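PDB 2IKK: hypothetical transcriptional regulator yurK from Bacillus subtilis, which probably binds DNA as a GntR-family transcription factor, the part described here being its C-terminal UTRA domain, the presumed effector-sensing half of such regulators. Local coordinates for residues 96-101 with 107-112; 79-82 with 86-89; 88-93 with 103-108; 144-147 with 151-154; 129-132 with 136-139. All blocks are in the same frame, centred on the assembly; numbering follows the deposited sequence.

Along the chain the contacts run 2, 3, 1, 5, 4. Contacts 2, 3 and 1 form one continuous patch around the linker after strand 71-80 and helix 97-105: contact 2 shares Asp88 and Thr89 with contact 3, which shares Val107 and Val108 with contact 1. Contact 4, a hairpin bulge, lies with its centre about 8 Å from that of contact 1 and meets it through Val108 O and Thr146 OG1. Contact 5 sits on the opposite side of the chain's centre, its centre 26 to 29 Å from the others, yet it uses strand 136-146 as contact 4 does. The six-stranded antiparallel sheet thus spans from the region of helix 97-105, where a sulfate sits, to the turn after helix 123-129.

Contact 1. Residues 96-101 with 107-112. With SO4 (sulfate ion), chain C.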
loop_
_atom_site.group_PDB
_atom_site.type_symbol
_atom_site.label_atom_id
_atom_site.label_comp_id
_atom_site.label_asym_id
_atom_site.label_seq_id
_atom_site.Cartn_x
_atom_site.Cartn_y
_atom_site.Cartn_z
ATOM N N SER A 96 4.048 21.752 -13.258
ATOM C CA SER A 96 4.705 20.818 -12.413
ATOM C C SER A 96 5.144 21.573 -11.144
ATOM O O SER A 96 6.008 22.466 -11.200
ATOM C CB SER A 96 5.916 20.235 -13.140
ATOM O OG SER A 96 6.752 19.618 -12.178
HETATM N N MSE A 97 4.541 21.218 -10.001
HETATM C CA MSE A 97 4.922 21.880 -8.774
HETATM C C MSE A 97 6.372 21.534 -8.397
HETATM O O MSE A 97 7.095 22.324 -7.812
HETATM C CB MSE A 97 3.934 21.587 -7.647
HETATM C CG MSE A 97 2.500 22.130 -7.961
HETATM SE SE MSE A 97 2.435 24.028 -8.320
HETATM C CE MSE A 97 2.736 24.755 -6.475
ATOM N N HIS A 98 6.833 20.372 -8.803
ATOM C CA HIS A 98 8.237 20.045 -8.540
ATOM C C HIS A 98 9.159 20.949 -9.326
ATOM O O HIS A 98 10.146 21.472 -8.786
ATOM C CB HIS A 98 8.506 18.590 -8.796
ATOM C CG HIS A 98 8.116 17.734 -7.640
ATOM N ND1 HIS A 98 6.798 17.442 -7.357
ATOM C CD2 HIS A 98 8.845 17.161 -6.661
ATOM C CE1 HIS A 98 6.733 16.713 -6.258
ATOM N NE2 HIS A 98 7.961 16.547 -5.798
ATOM N N ASP A 99 8.767 21.243 -10.565
ATOM C CA ASP A 99 9.467 22.271 -11.361
ATOM C C ASP A 99 9.504 23.674 -10.741
ATOM O O ASP A 99 10.550 24.333 -10.767
ATOM C CB ASP A 99 8.821 22.339 -12.749
ATOM C CG ASP A 99 9.380 21.317 -13.691
ATOM O OD1 ASP A 99 10.229 20.482 -13.252
ATOM O OD2 ASP A 99 8.974 21.362 -14.879
ATOM N N ILE A 100 8.381 24.103 -10.140
ATOM C CA ILE A 100 8.265 25.412 -9.481
ATOM C C ILE A 100 9.193 25.402 -8.278
ATOM O O ILE A 100 9.998 26.294 -8.112
ATOM C CB ILE A 100 6.781 25.692 -9.035
ATOM C CG1 ILE A 100 5.921 25.931 -10.283
ATOM C CG2 ILE A 100 6.656 26.862 -8.064
ATOM C CD1 ILE A 100 6.546 26.908 -11.373
ATOM N N LEU A 101 9.138 24.368 -7.470
ATOM C CA LEU A 101 9.997 24.324 -6.296
ATOM C C LEU A 101 11.466 24.408 -6.690
ATOM O O LEU A 101 12.229 25.167 -6.102
ATOM C CB LEU A 101 9.775 23.017 -5.503
ATOM C CG LEU A 101 8.432 22.972 -4.718
ATOM C CD1 LEU A 101 8.153 21.489 -4.284
ATOM C CD2 LEU A 101 8.417 23.858 -3.546
ATOM N N VAL A 107 14.649 24.257 -4.466
ATOM C CA VAL A 107 14.387 23.152 -3.567
ATOM C C VAL A 107 14.061 21.897 -4.358
ATOM O O VAL A 107 13.245 21.897 -5.317
ATOM C CB VAL A 107 13.242 23.535 -2.523
ATOM C CG1 VAL A 107 12.671 22.309 -1.803
ATOM C CG2 VAL A 107 13.761 24.593 -1.488
ATOM N N VAL A 108 14.708 20.805 -3.963
ATOM C CA VAL A 108 14.413 19.469 -4.510
ATOM C C VAL A 108 14.161 18.510 -3.335
ATOM O O VAL A 108 15.001 18.476 -2.396
ATOM C CB VAL A 108 15.631 18.977 -5.412
ATOM C CG1 VAL A 108 15.512 17.584 -5.743
ATOM C CG2 VAL A 108 15.606 19.789 -6.742
ATOM N N PRO A 109 13.036 17.717 -3.366
ATOM C CA PRO A 109 12.855 16.725 -2.317
ATOM C C PRO A 109 13.914 15.629 -2.391
ATOM O O PRO A 109 14.344 15.226 -3.487
ATOM C CB PRO A 109 11.386 16.189 -2.511
ATOM C CG PRO A 109 10.831 16.834 -3.684
ATOM C CD PRO A 109 11.893 17.787 -4.298
ATOM N N THR A 110 14.362 15.173 -1.240
ATOM C CA THR A 110 15.376 14.148 -1.121
ATOM C C THR A 110 14.763 12.828 -0.645
ATOM O O THR A 110 15.382 11.793 -0.760
ATOM C CB THR A 110 16.452 14.585 -0.091
ATOM O OG1 THR A 110 15.848 14.932 1.166
ATOM C CG2 THR A 110 17.197 15.845 -0.635
ATOM N N HIS A 111 13.549 12.912 -0.053
ATOM C CA HIS A 111 12.851 11.718 0.452
ATOM C C HIS A 111 11.451 12.101 0.910
ATOM O O HIS A 111 11.113 13.292 1.067
ATOM C CB HIS A 111 13.578 11.008 1.605
ATOM C CG HIS A 111 13.752 11.846 2.837
ATOM N ND1 HIS A 111 14.638 12.885 2.901
ATOM C CD2 HIS A 111 13.157 11.784 4.047
ATOM C CE1 HIS A 111 14.600 13.421 4.106
ATOM N NE2 HIS A 111 13.715 12.754 4.823
ATOM N N ASN A 112 10.668 11.060 1.154
ATOM C CA ASN A 112 9.266 11.229 1.608
ATOM C C ASN A 112 8.821 10.086 2.493
ATOM O O ASN A 112 9.427 8.993 2.481
ATOM C CB ASN A 112 8.301 11.515 0.452
ATOM C CG ASN A 112 8.151 10.363 -0.506
ATOM O OD1 ASN A 112 7.649 9.293 -0.149
ATOM N ND2 ASN A 112 8.553 10.583 -1.738
HETATM S S SO4 C . 3.759 17.779 -9.850
HETATM O O1 SO4 C . 2.941 18.989 -9.897
HETATM O O2 SO4 C . 3.903 17.198 -11.188
HETATM O O3 SO4 C . 3.160 16.832 -8.946
HETATM O O4 SO4 C . 5.150 18.079 -9.417
HETATM O O HOH W 1 11.697 20.325 -6.959
#
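His98 meets Pro109 with one edge of its imidazole and a sulfate with the other. His98 CB and CG each pass 3.5 Å from SO4 O4. The first torsion (chi1 -82°) sets the ring beside its own backbone N, and the second (chi2 75°) turns ND1 to SO4 O4, which lies in the ring plane and accepts its N-H at 2.7 Å. CE1 is 3.8 Å from the same oxygen. Farther out, CD2 and NE2 rest against Pro109 CG, with NE2 3.6 Å away, and the Tyr153 ring also meets the imidazole. SO4 O4 takes the backbone N-H of His98 too, while Met97 N donates to SO4 O1 at 2.7 Å; Arg63 NH1 binds the ion as well. Ser96, at the N-cap, accepts from Asp99 N through OG (3.1 Å), and an alanine here would probably leave that first-turn N-H without its cap. Val107 N gives a nearly straight bond (172°) to Leu101 O, and one water donates to both His98 O and Val107 O. The ion was probably supplied by the crystallisation liquor. Its seat, at the N-terminus of helix 97-105 with backbone N-H groups directed at an anion, is a typical helix-end anion site, here within the UTRA domain.

Contact 2. Residues 79-82 with 86-89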
loop_
_atom_site.group_PDB
_atom_site.type_symbol
_atom_site.label_atom_id
_atom_site.label_comp_id
_atom_site.label_asym_id
_atom_site.label_seq_id
_atom_site.Cartn_x
_atom_site.Cartn_y
_atom_site.Cartn_z
ATOM N N TYR A 79 1.323 23.738 0.997
ATOM C CA TYR A 79 2.666 24.316 0.900
ATOM C C TYR A 79 2.736 25.452 1.898
ATOM O O TYR A 79 1.923 26.309 1.878
ATOM C CB TYR A 79 2.938 24.915 -0.522
ATOM C CG TYR A 79 2.900 23.912 -1.622
ATOM C CD1 TYR A 79 3.991 23.092 -1.912
ATOM C CD2 TYR A 79 1.706 23.727 -2.354
ATOM C CE1 TYR A 79 3.922 22.162 -2.992
ATOM C CE2 TYR A 79 1.633 22.817 -3.388
ATOM C CZ TYR A 79 2.719 22.012 -3.658
ATOM O OH TYR A 79 2.629 21.098 -4.661
ATOM N N PRO A 80 3.755 25.463 2.726
ATOM C CA PRO A 80 3.867 26.548 3.687
ATOM C C PRO A 80 4.358 27.825 2.985
ATOM O O PRO A 80 5.420 27.825 2.427
ATOM C CB PRO A 80 4.885 26.053 4.660
ATOM C CG PRO A 80 5.664 24.938 3.913
ATOM C CD PRO A 80 4.766 24.428 2.839
ATOM N N LEU A 81 3.594 28.901 3.129
ATOM C CA LEU A 81 3.910 30.150 2.448
ATOM C C LEU A 81 5.144 30.831 3.050
ATOM O O LEU A 81 5.847 31.599 2.375
ATOM C CB LEU A 81 2.759 31.128 2.548
ATOM C CG LEU A 81 1.800 31.439 1.390
ATOM C CD1 LEU A 81 2.369 31.315 -0.093
ATOM C CD2 LEU A 81 0.400 30.752 1.590
ATOM N N ASP A 82 5.435 30.498 4.283
ATOM C CA ASP A 82 6.624 31.069 4.917
ATOM C C ASP A 82 7.930 30.524 4.310
ATOM O O ASP A 82 8.987 31.180 4.391
ATOM C CB ASP A 82 6.529 30.856 6.426
ATOM C CG ASP A 82 5.503 31.857 7.098
ATOM O OD1 ASP A 82 5.588 33.084 6.819
ATOM O OD2 ASP A 82 4.564 31.461 7.847
ATOM N N GLY A 86 4.783 33.472 -2.043
ATOM C CA GLY A 86 4.189 33.669 -3.354
ATOM C C GLY A 86 3.996 32.421 -4.226
ATOM O O GLY A 86 3.754 32.543 -5.422
ATOM N N ILE A 87 4.073 31.226 -3.642
ATOM C CA ILE A 87 4.064 29.976 -4.479
ATOM C C ILE A 87 2.686 29.787 -5.153
ATOM O O ILE A 87 2.566 29.257 -6.264
ATOM C CB ILE A 87 4.485 28.702 -3.689
ATOM C CG1 ILE A 87 4.651 27.495 -4.664
ATOM C CG2 ILE A 87 3.469 28.451 -2.526
ATOM C CD1 ILE A 87 5.591 26.379 -4.092
ATOM N N ASP A 88 1.642 30.297 -4.541
ATOM C CA ASP A 88 0.315 30.270 -5.184
ATOM C C ASP A 88 0.252 30.940 -6.574
ATOM O O ASP A 88 -0.632 30.634 -7.405
ATOM C CB ASP A 88 -0.749 30.910 -4.290
ATOM C CG ASP A 88 -0.365 32.289 -3.804
ATOM O OD1 ASP A 88 0.762 32.474 -3.296
ATOM O OD2 ASP A 88 -1.195 33.204 -3.931
ATOM N N THR A 89 1.142 31.907 -6.796
ATOM C CA THR A 89 1.097 32.689 -8.030
ATOM C C THR A 89 1.582 31.858 -9.225
ATOM O O THR A 89 1.334 32.251 -10.372
ATOM C CB THR A 89 1.873 34.044 -7.887
ATOM O OG1 THR A 89 3.279 33.757 -7.839
ATOM C CG2 THR A 89 1.463 34.795 -6.615
#
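Where strand 71-80 leaves the antiparallel sheet, the chain turns back into a 3-10 turn that begins at Ile87, and the two ends of this connection meet through apolar side chains. Leu81 CD1 meets three residues. It lies 3.9 Å from Ile87 CG2 and also touches Gly86 N. Asp88 OD1 is 3.8 Å from the same Leu81 CD1, the two side chains crossing at about a right angle. Ile87 CG2 in turn lies 4.1 Å from Tyr79 CB, so one methyl touches both Tyr79, at the strand end, and Leu81, just beyond it. Its place follows from chi1 of -172°, which sets CG1 anti to the backbone N and leaves CG2 between N and the carbonyl carbon. No hydrogen bond crosses the contact. The turn is held from within instead: Gly86 O is gripped twice by Thr89, through its N at 3.0 Å and through OG1 at 2.7 Å, the hydroxyl arriving in the carbonyl plane. Gly86 itself has positive phi (71°), a conformation glycine adopts easily. Ile87 also reaches Met97, Leu101 and Tyr105 of helix 97-105, while Leu81 and Asp88 lie on Val59 of strand 57-66 and Ile39 of strand 33-41, which places the turn between that helix and the edge of the sheet.

Contact 3. Residues 88-93 with 103-108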
loop_
_atom_site.group_PDB
_atom_site.type_symbol
_atom_site.label_atom_id
_atom_site.label_comp_id
_atom_site.label_asym_id
_atom_site.label_seq_id
_atom_site.Cartn_x
_atom_site.Cartn_y
_atom_site.Cartn_z
ATOM N N ASP A 88 1.642 30.297 -4.541
ATOM C CA ASP A 88 0.315 30.270 -5.184
ATOM C C ASP A 88 0.252 30.940 -6.574
ATOM O O ASP A 88 -0.632 30.634 -7.405
ATOM C CB ASP A 88 -0.749 30.910 -4.290
ATOM C CG ASP A 88 -0.365 32.289 -3.804
ATOM O OD1 ASP A 88 0.762 32.474 -3.296
ATOM O OD2 ASP A 88 -1.195 33.204 -3.931
ATOM N N THR A 89 1.142 31.907 -6.796
ATOM C CA THR A 89 1.097 32.689 -8.030
ATOM C C THR A 89 1.582 31.858 -9.225
ATOM O O THR A 89 1.334 32.251 -10.372
ATOM C CB THR A 89 1.873 34.044 -7.887
ATOM O OG1 THR A 89 3.279 33.757 -7.839
ATOM C CG2 THR A 89 1.463 34.795 -6.615
ATOM N N PHE A 90 2.252 30.722 -8.964
ATOM C CA PHE A 90 2.714 29.825 -10.022
ATOM C C PHE A 90 1.723 28.730 -10.403
ATOM O O PHE A 90 1.986 27.987 -11.352
ATOM C CB PHE A 90 4.088 29.201 -9.654
ATOM C CG PHE A 90 5.143 30.239 -9.364
ATOM C CD1 PHE A 90 5.680 31.042 -10.415
ATOM C CD2 PHE A 90 5.549 30.480 -8.063
ATOM C CE1 PHE A 90 6.622 32.051 -10.139
ATOM C CE2 PHE A 90 6.508 31.483 -7.761
ATOM C CZ PHE A 90 7.015 32.303 -8.827
ATOM N N ILE A 91 0.612 28.634 -9.662
ATOM C CA ILE A 91 -0.298 27.488 -9.799
ATOM C C ILE A 91 -1.201 27.689 -11.039
ATOM O O ILE A 91 -1.905 28.701 -11.144
ATOM C CB ILE A 91 -1.132 27.285 -8.528
ATOM C CG1 ILE A 91 -0.196 26.878 -7.414
ATOM C CG2 ILE A 91 -2.299 26.255 -8.836
ATOM C CD1 ILE A 91 -0.893 26.816 -6.087
ATOM N N ALA A 92 -1.192 26.701 -11.924
ATOM C CA ALA A 92 -2.076 26.706 -13.110
ATOM C C ALA A 92 -2.216 25.298 -13.615
ATOM O O ALA A 92 -1.384 24.459 -13.352
ATOM C CB ALA A 92 -1.450 27.587 -14.201
ATOM N N ASP A 93 -3.248 25.006 -14.398
ATOM C CA ASP A 93 -3.276 23.682 -15.060
ATOM C C ASP A 93 -1.995 23.363 -15.804
ATOM O O ASP A 93 -1.468 24.229 -16.528
ATOM C CB ASP A 93 -4.486 23.567 -16.035
ATOM C CG ASP A 93 -5.810 23.486 -15.303
ATOM O OD1 ASP A 93 -5.838 23.183 -14.092
ATOM O OD2 ASP A 93 -6.859 23.752 -15.925
ATOM N N GLN A 103 12.917 25.467 -9.796
ATOM C CA GLN A 103 13.357 26.741 -10.423
ATOM C C GLN A 103 13.128 28.006 -9.586
ATOM O O GLN A 103 13.969 28.926 -9.562
ATOM C CB GLN A 103 12.794 26.876 -11.871
ATOM C CG GLN A 103 13.781 26.611 -13.032
ATOM C CD GLN A 103 14.935 25.621 -12.709
ATOM O OE1 GLN A 103 16.111 26.019 -12.578
ATOM N NE2 GLN A 103 14.598 24.354 -12.565
ATOM N N GLN A 104 12.013 28.085 -8.867
ATOM C CA GLN A 104 11.706 29.311 -8.180
ATOM C C GLN A 104 12.380 29.353 -6.817
ATOM O O GLN A 104 12.776 30.443 -6.354
ATOM C CB GLN A 104 10.186 29.509 -8.011
ATOM C CG GLN A 104 9.458 29.777 -9.365
ATOM C CD GLN A 104 10.059 30.948 -10.166
ATOM O OE1 GLN A 104 10.259 30.841 -11.365
ATOM N NE2 GLN A 104 10.283 32.060 -9.506
ATOM N N TYR A 105 12.472 28.189 -6.164
ATOM C CA TYR A 105 12.960 28.160 -4.789
ATOM C C TYR A 105 14.268 27.398 -4.547
ATOM O O TYR A 105 14.752 27.362 -3.407
ATOM C CB TYR A 105 11.848 27.642 -3.862
ATOM C CG TYR A 105 10.604 28.466 -3.988
ATOM C CD1 TYR A 105 9.552 28.038 -4.815
ATOM C CD2 TYR A 105 10.464 29.675 -3.299
ATOM C CE1 TYR A 105 8.429 28.802 -4.980
ATOM C CE2 TYR A 105 9.349 30.432 -3.448
ATOM C CZ TYR A 105 8.305 29.965 -4.255
ATOM O OH TYR A 105 7.210 30.762 -4.402
ATOM N N LYS A 106 14.849 26.830 -5.609
ATOM C CA LYS A 106 16.043 25.968 -5.541
ATOM C C LYS A 106 15.856 24.800 -4.524
ATOM O O LYS A 106 16.782 24.378 -3.844
ATOM C CB LYS A 106 17.279 26.824 -5.197
ATOM C CG LYS A 106 17.421 28.052 -6.125
ATOM C CD LYS A 106 17.273 27.651 -7.580
ATOM C CE LYS A 106 17.424 28.877 -8.495
ATOM N NZ LYS A 106 16.935 28.518 -9.837
ATOM N N VAL A 107 14.649 24.257 -4.466
ATOM C CA VAL A 107 14.387 23.152 -3.567
ATOM C C VAL A 107 14.061 21.897 -4.358
ATOM O O VAL A 107 13.245 21.897 -5.317
ATOM C CB VAL A 107 13.242 23.535 -2.523
ATOM C CG1 VAL A 107 12.671 22.309 -1.803
ATOM C CG2 VAL A 107 13.761 24.593 -1.488
ATOM N N VAL A 108 14.708 20.805 -3.963
ATOM C CA VAL A 108 14.413 19.469 -4.510
ATOM C C VAL A 108 14.161 18.510 -3.335
ATOM O O VAL A 108 15.001 18.476 -2.396
ATOM C CB VAL A 108 15.631 18.977 -5.412
ATOM C CG1 VAL A 108 15.512 17.584 -5.743
ATOM C CG2 VAL A 108 15.606 19.789 -6.742
#
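Phe90 offers one face to Gln104 and one edge to Tyr105. Gln104 lies over the ring with its CG, 3.7 Å from the centroid and 18° off the normal, a CH-pi contact displaced toward the rim. The carboxamide continues beyond the rim on the same side, its plane stacked at 29° to the ring, with Gln104 NE2 3.3 Å from Phe90 CZ and Gln104 CD 3.6 Å from Phe90 CE1. It is the bend of the Gln104 chain at chi2 (-54°) that carries the amide past this CZ-CE1 rim. On the opposite face Thr89 OG1 stands over the ring centre, 3.9 Å above the plane, so Phe90 is sandwiched between its own neighbour and the helix. Tyr105 approaches differently: its OH comes up in the Phe90 plane, 3.5 Å from Phe90 CE2, and the two side chains lie at a slant to one another. That hydroxyl is hydrogen-bonded to Pro85 O, which fixes the tyrosine's tip beside the start of the turn. No hydrogen bond links the two segments; they are joined by van der Waals and CH-pi contact of the ring with methylene, amide and hydroxyl. Phe90 also rests on Ile100, and Tyr105 packs edge-to-face with Phe84. The arrangement is surface packing of an aromatic from a 3-10 turn on the C-terminal end of helix 97-105, closing the loop that leads into this helix in the UTRA domain.

Contact 4. Residues 144-147 with 151-154; sequences AFTS and PIYC
Over one face of the Tyr153 ring sits the methyl of Ala144, its CB 3.5 Å from the centroid and 19° off the normal, a close CH-pi contact shifted toward the rim at CZ. On the opposite face of the sheet the Phe145 ring sits beside Pro151, with Phe145 CE1 3.9 Å from Pro151 CB, and it also meets the His111 ring, the planes nearly parallel. Tyr153 reaches the alanine with CG between the backbone N and the carbonyl carbon (chi1 66°), and its ring meets that of His98 at about a right angle. A serine in its place would probably strip the cover from the Ala144 methyl and leave His98 without its aromatic neighbour. Between these two pairs of side chains the strands run antiparallel: Ala144 N donates to Tyr153 O at 3.0 Å, almost straight (178°), and Ile152 N to Ala144 O at 2.9 Å. Ala144 faces Tyr153 as a hydrogen-bonded pair, but Phe145 faces Pro151, so the register slips by one in a beta bulge at Ile152. Beside it Thr146 CG2 touches Ile152 CG2 at 3.6 Å, while Thr146 OG1 bonds to Val108 O. Phe145-Pro151 is a non-hydrogen-bonded pair, a site that accommodates a proline, and apolar contact accounts for its packing in hairpin 136-146/150-160.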
loop_
_atom_site.group_PDB
_atom_site.type_symbol
_atom_site.label_atom_id
_atom_site.label_comp_id
_atom_site.label_asym_id
_atom_site.label_seq_id
_atom_site.Cartn_x
_atom_site.Cartn_y
_atom_site.Cartn_z
ATOM N N ALA A 144 6.813 15.309 2.158
ATOM C CA ALA A 144 8.044 15.347 1.324
ATOM C C ALA A 144 8.988 16.193 2.143
ATOM O O ALA A 144 8.554 17.164 2.832
ATOM C CB ALA A 144 7.784 16.041 0.014
ATOM N N PHE A 145 10.277 15.882 1.999
ATOM C CA PHE A 145 11.377 16.511 2.789
ATOM C C PHE A 145 12.520 16.859 1.846
ATOM O O PHE A 145 12.676 16.245 0.786
ATOM C CB PHE A 145 11.951 15.460 3.742
ATOM C CG PHE A 145 10.989 15.059 4.844
ATOM C CD1 PHE A 145 10.957 15.767 6.062
ATOM C CD2 PHE A 145 10.118 13.991 4.645
ATOM C CE1 PHE A 145 10.061 15.395 7.105
ATOM C CE2 PHE A 145 9.195 13.631 5.683
ATOM C CZ PHE A 145 9.175 14.305 6.900
ATOM N N THR A 146 13.287 17.843 2.244
ATOM C CA THR A 146 14.530 18.168 1.551
ATOM C C THR A 146 15.695 17.956 2.512
ATOM O O THR A 146 15.550 17.306 3.535
ATOM C CB THR A 146 14.442 19.581 0.854
ATOM O OG1 THR A 146 15.510 19.733 -0.144
ATOM C CG2 THR A 146 14.462 20.675 1.870
ATOM N N SER A 147 16.883 18.458 2.143
ATOM C CA SER A 147 18.041 18.453 3.022
ATOM C C SER A 147 17.689 18.849 4.446
ATOM O O SER A 147 16.803 19.702 4.686
ATOM C CB SER A 147 19.103 19.404 2.473
ATOM O OG SER A 147 19.301 19.103 1.115
ATOM N N PRO A 151 10.762 19.248 6.379
ATOM C CA PRO A 151 9.502 19.040 5.590
ATOM C C PRO A 151 9.222 20.257 4.659
ATOM O O PRO A 151 9.392 21.417 5.079
ATOM C CB PRO A 151 8.405 18.849 6.689
ATOM C CG PRO A 151 8.956 19.545 7.874
ATOM C CD PRO A 151 10.465 19.306 7.837
ATOM N N ILE A 152 8.763 19.986 3.432
ATOM C CA ILE A 152 8.532 21.010 2.420
ATOM C C ILE A 152 7.095 21.106 1.928
ATOM O O ILE A 152 6.637 22.204 1.622
ATOM C CB ILE A 152 9.455 20.938 1.216
ATOM C CG1 ILE A 152 9.511 19.514 0.587
ATOM C CG2 ILE A 152 10.903 21.435 1.673
ATOM C CD1 ILE A 152 10.137 19.554 -0.840
ATOM N N TYR A 153 6.409 19.977 1.879
ATOM C CA TYR A 153 4.980 20.013 1.609
ATOM C C TYR A 153 4.318 18.710 2.054
ATOM O O TYR A 153 5.002 17.677 2.344
ATOM C CB TYR A 153 4.722 20.295 0.144
ATOM C CG TYR A 153 5.200 19.170 -0.800
ATOM C CD1 TYR A 153 4.418 18.058 -1.030
ATOM C CD2 TYR A 153 6.406 19.288 -1.523
ATOM C CE1 TYR A 153 4.809 17.029 -1.906
ATOM C CE2 TYR A 153 6.806 18.319 -2.417
ATOM C CZ TYR A 153 6.021 17.135 -2.571
ATOM O OH TYR A 153 6.367 16.098 -3.397
ATOM N N CYS A 154 2.984 18.719 2.178
ATOM C CA CYS A 154 2.366 17.431 2.496
ATOM C C CYS A 154 1.176 17.212 1.588
ATOM O O CYS A 154 0.569 18.192 1.184
ATOM C CB CYS A 154 2.009 17.357 3.985
ATOM S SG CYS A 154 0.953 18.672 4.641
#

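Contact 5. Residues 129-132 with 136-139; sequences LDCD and ALFE
Leu129 and Leu137 reach toward each other tip to tip, an apolar contact between a helix end and the strand that follows it, with Leu129 CD1 lying 3.9 Å from Leu137 CD2. In both leucines CG stands anti to the carbonyl carbon, with chi1 -73° in Leu129 and -53° in Leu137, and this directs the branched ends across the gap between the backbones, whose nearest CA atoms, those of the same two residues, are 9.7 Å apart. Cys131 SG is 4.4 Å from Leu137 CD2, so this methyl is touched by Leu129 and, more loosely, by Cys131. Further packing surrounds the pair: Leu129 lies on Leu158 of strand 150-160 and on Pro71 and Phe74 of strand 71-80, and Leu137 on Ala121. The turn is a Schellman motif that ends helix 123-129, Asp130 taking positive phi (53°) and the chain then crossing to strand 136-146 of the antiparallel sheet. No hydrogen bond passes between the two segments. Polar bonds fix the backbone of the turn from outside the contact, Arg163 donating from NH1 to Leu129 O and from NH2 to Asp130 O. In the sheet itself, Leu137 pairs through its backbone with Val119.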
loop_
_atom_site.group_PDB
_atom_site.type_symbol
_atom_site.label_atom_id
_atom_site.label_comp_id
_atom_site.label_asym_id
_atom_site.label_seq_id
_atom_site.Cartn_x
_atom_site.Cartn_y
_atom_site.Cartn_z
ATOM N N LEU A 129 -14.386 12.545 -7.232
ATOM C CA LEU A 129 -14.072 11.170 -7.642
ATOM C C LEU A 129 -15.263 10.434 -8.266
ATOM O O LEU A 129 -15.163 9.257 -8.625
ATOM C CB LEU A 129 -13.574 10.346 -6.431
ATOM C CG LEU A 129 -12.144 10.733 -6.002
ATOM C CD1 LEU A 129 -11.687 9.955 -4.798
ATOM C CD2 LEU A 129 -11.109 10.646 -7.111
ATOM N N ASP A 130 -16.368 11.134 -8.391
ATOM C CA ASP A 130 -17.520 10.589 -9.080
ATOM C C ASP A 130 -17.839 9.229 -8.456
ATOM O O ASP A 130 -17.844 8.216 -9.173
ATOM C CB ASP A 130 -17.249 10.453 -10.573
ATOM C CG ASP A 130 -18.482 9.983 -11.339
ATOM O OD1 ASP A 130 -19.628 10.052 -10.801
ATOM O OD2 ASP A 130 -18.284 9.521 -12.467
ATOM N N CYS A 131 -18.138 9.216 -7.157
ATOM C CA CYS A 131 -18.495 7.942 -6.530
ATOM C C CYS A 131 -19.563 8.303 -5.545
ATOM O O CYS A 131 -19.999 9.448 -5.522
ATOM C CB CYS A 131 -17.248 7.282 -5.885
ATOM S SG CYS A 131 -16.542 8.336 -4.538
ATOM N N ASP A 132 -20.026 7.347 -4.758
ATOM C CA ASP A 132 -21.040 7.583 -3.768
ATOM C C ASP A 132 -20.460 8.058 -2.429
ATOM O O ASP A 132 -19.345 7.693 -2.080
ATOM C CB ASP A 132 -21.750 6.249 -3.574
ATOM C CG ASP A 132 -22.668 5.939 -4.688
ATOM O OD1 ASP A 132 -23.076 6.888 -5.414
ATOM O OD2 ASP A 132 -22.982 4.732 -4.824
ATOM N N ALA A 136 -15.429 3.413 0.010
ATOM C CA ALA A 136 -14.082 3.200 0.541
ATOM C C ALA A 136 -13.121 3.829 -0.436
ATOM O O ALA A 136 -13.207 3.577 -1.642
ATOM C CB ALA A 136 -13.768 1.643 0.626
ATOM N N LEU A 137 -12.148 4.565 0.091
ATOM C CA LEU A 137 -11.094 5.157 -0.706
ATOM C C LEU A 137 -9.765 4.781 -0.052
ATOM O O LEU A 137 -9.626 4.762 1.157
ATOM C CB LEU A 137 -11.195 6.723 -0.678
ATOM C CG LEU A 137 -12.570 7.363 -1.049
ATOM C CD1 LEU A 137 -12.593 8.844 -0.814
ATOM C CD2 LEU A 137 -12.876 7.067 -2.524
ATOM N N PHE A 138 -8.739 4.577 -0.862
ATOM C CA PHE A 138 -7.381 4.532 -0.330
ATOM C C PHE A 138 -6.998 5.968 -0.069
ATOM O O PHE A 138 -7.253 6.870 -0.891
ATOM C CB PHE A 138 -6.411 4.013 -1.406
ATOM C CG PHE A 138 -6.565 2.538 -1.702
ATOM C CD1 PHE A 138 -6.369 1.603 -0.704
ATOM C CD2 PHE A 138 -6.863 2.122 -2.989
ATOM C CE1 PHE A 138 -6.493 0.176 -0.967
ATOM C CE2 PHE A 138 -6.947 0.728 -3.287
ATOM C CZ PHE A 138 -6.718 -0.196 -2.236
ATOM N N GLU A 139 -6.316 6.179 1.037
ATOM C CA GLU A 139 -5.734 7.474 1.301
ATOM C C GLU A 139 -4.230 7.340 1.482
ATOM O O GLU A 139 -3.793 6.615 2.385
ATOM C CB GLU A 139 -6.322 8.016 2.619
ATOM C CG GLU A 139 -5.770 9.499 2.953
ATOM C CD GLU A 139 -6.202 9.972 4.372
ATOM O OE1 GLU A 139 -5.581 9.537 5.372
ATOM O OE2 GLU A 139 -7.155 10.775 4.487
#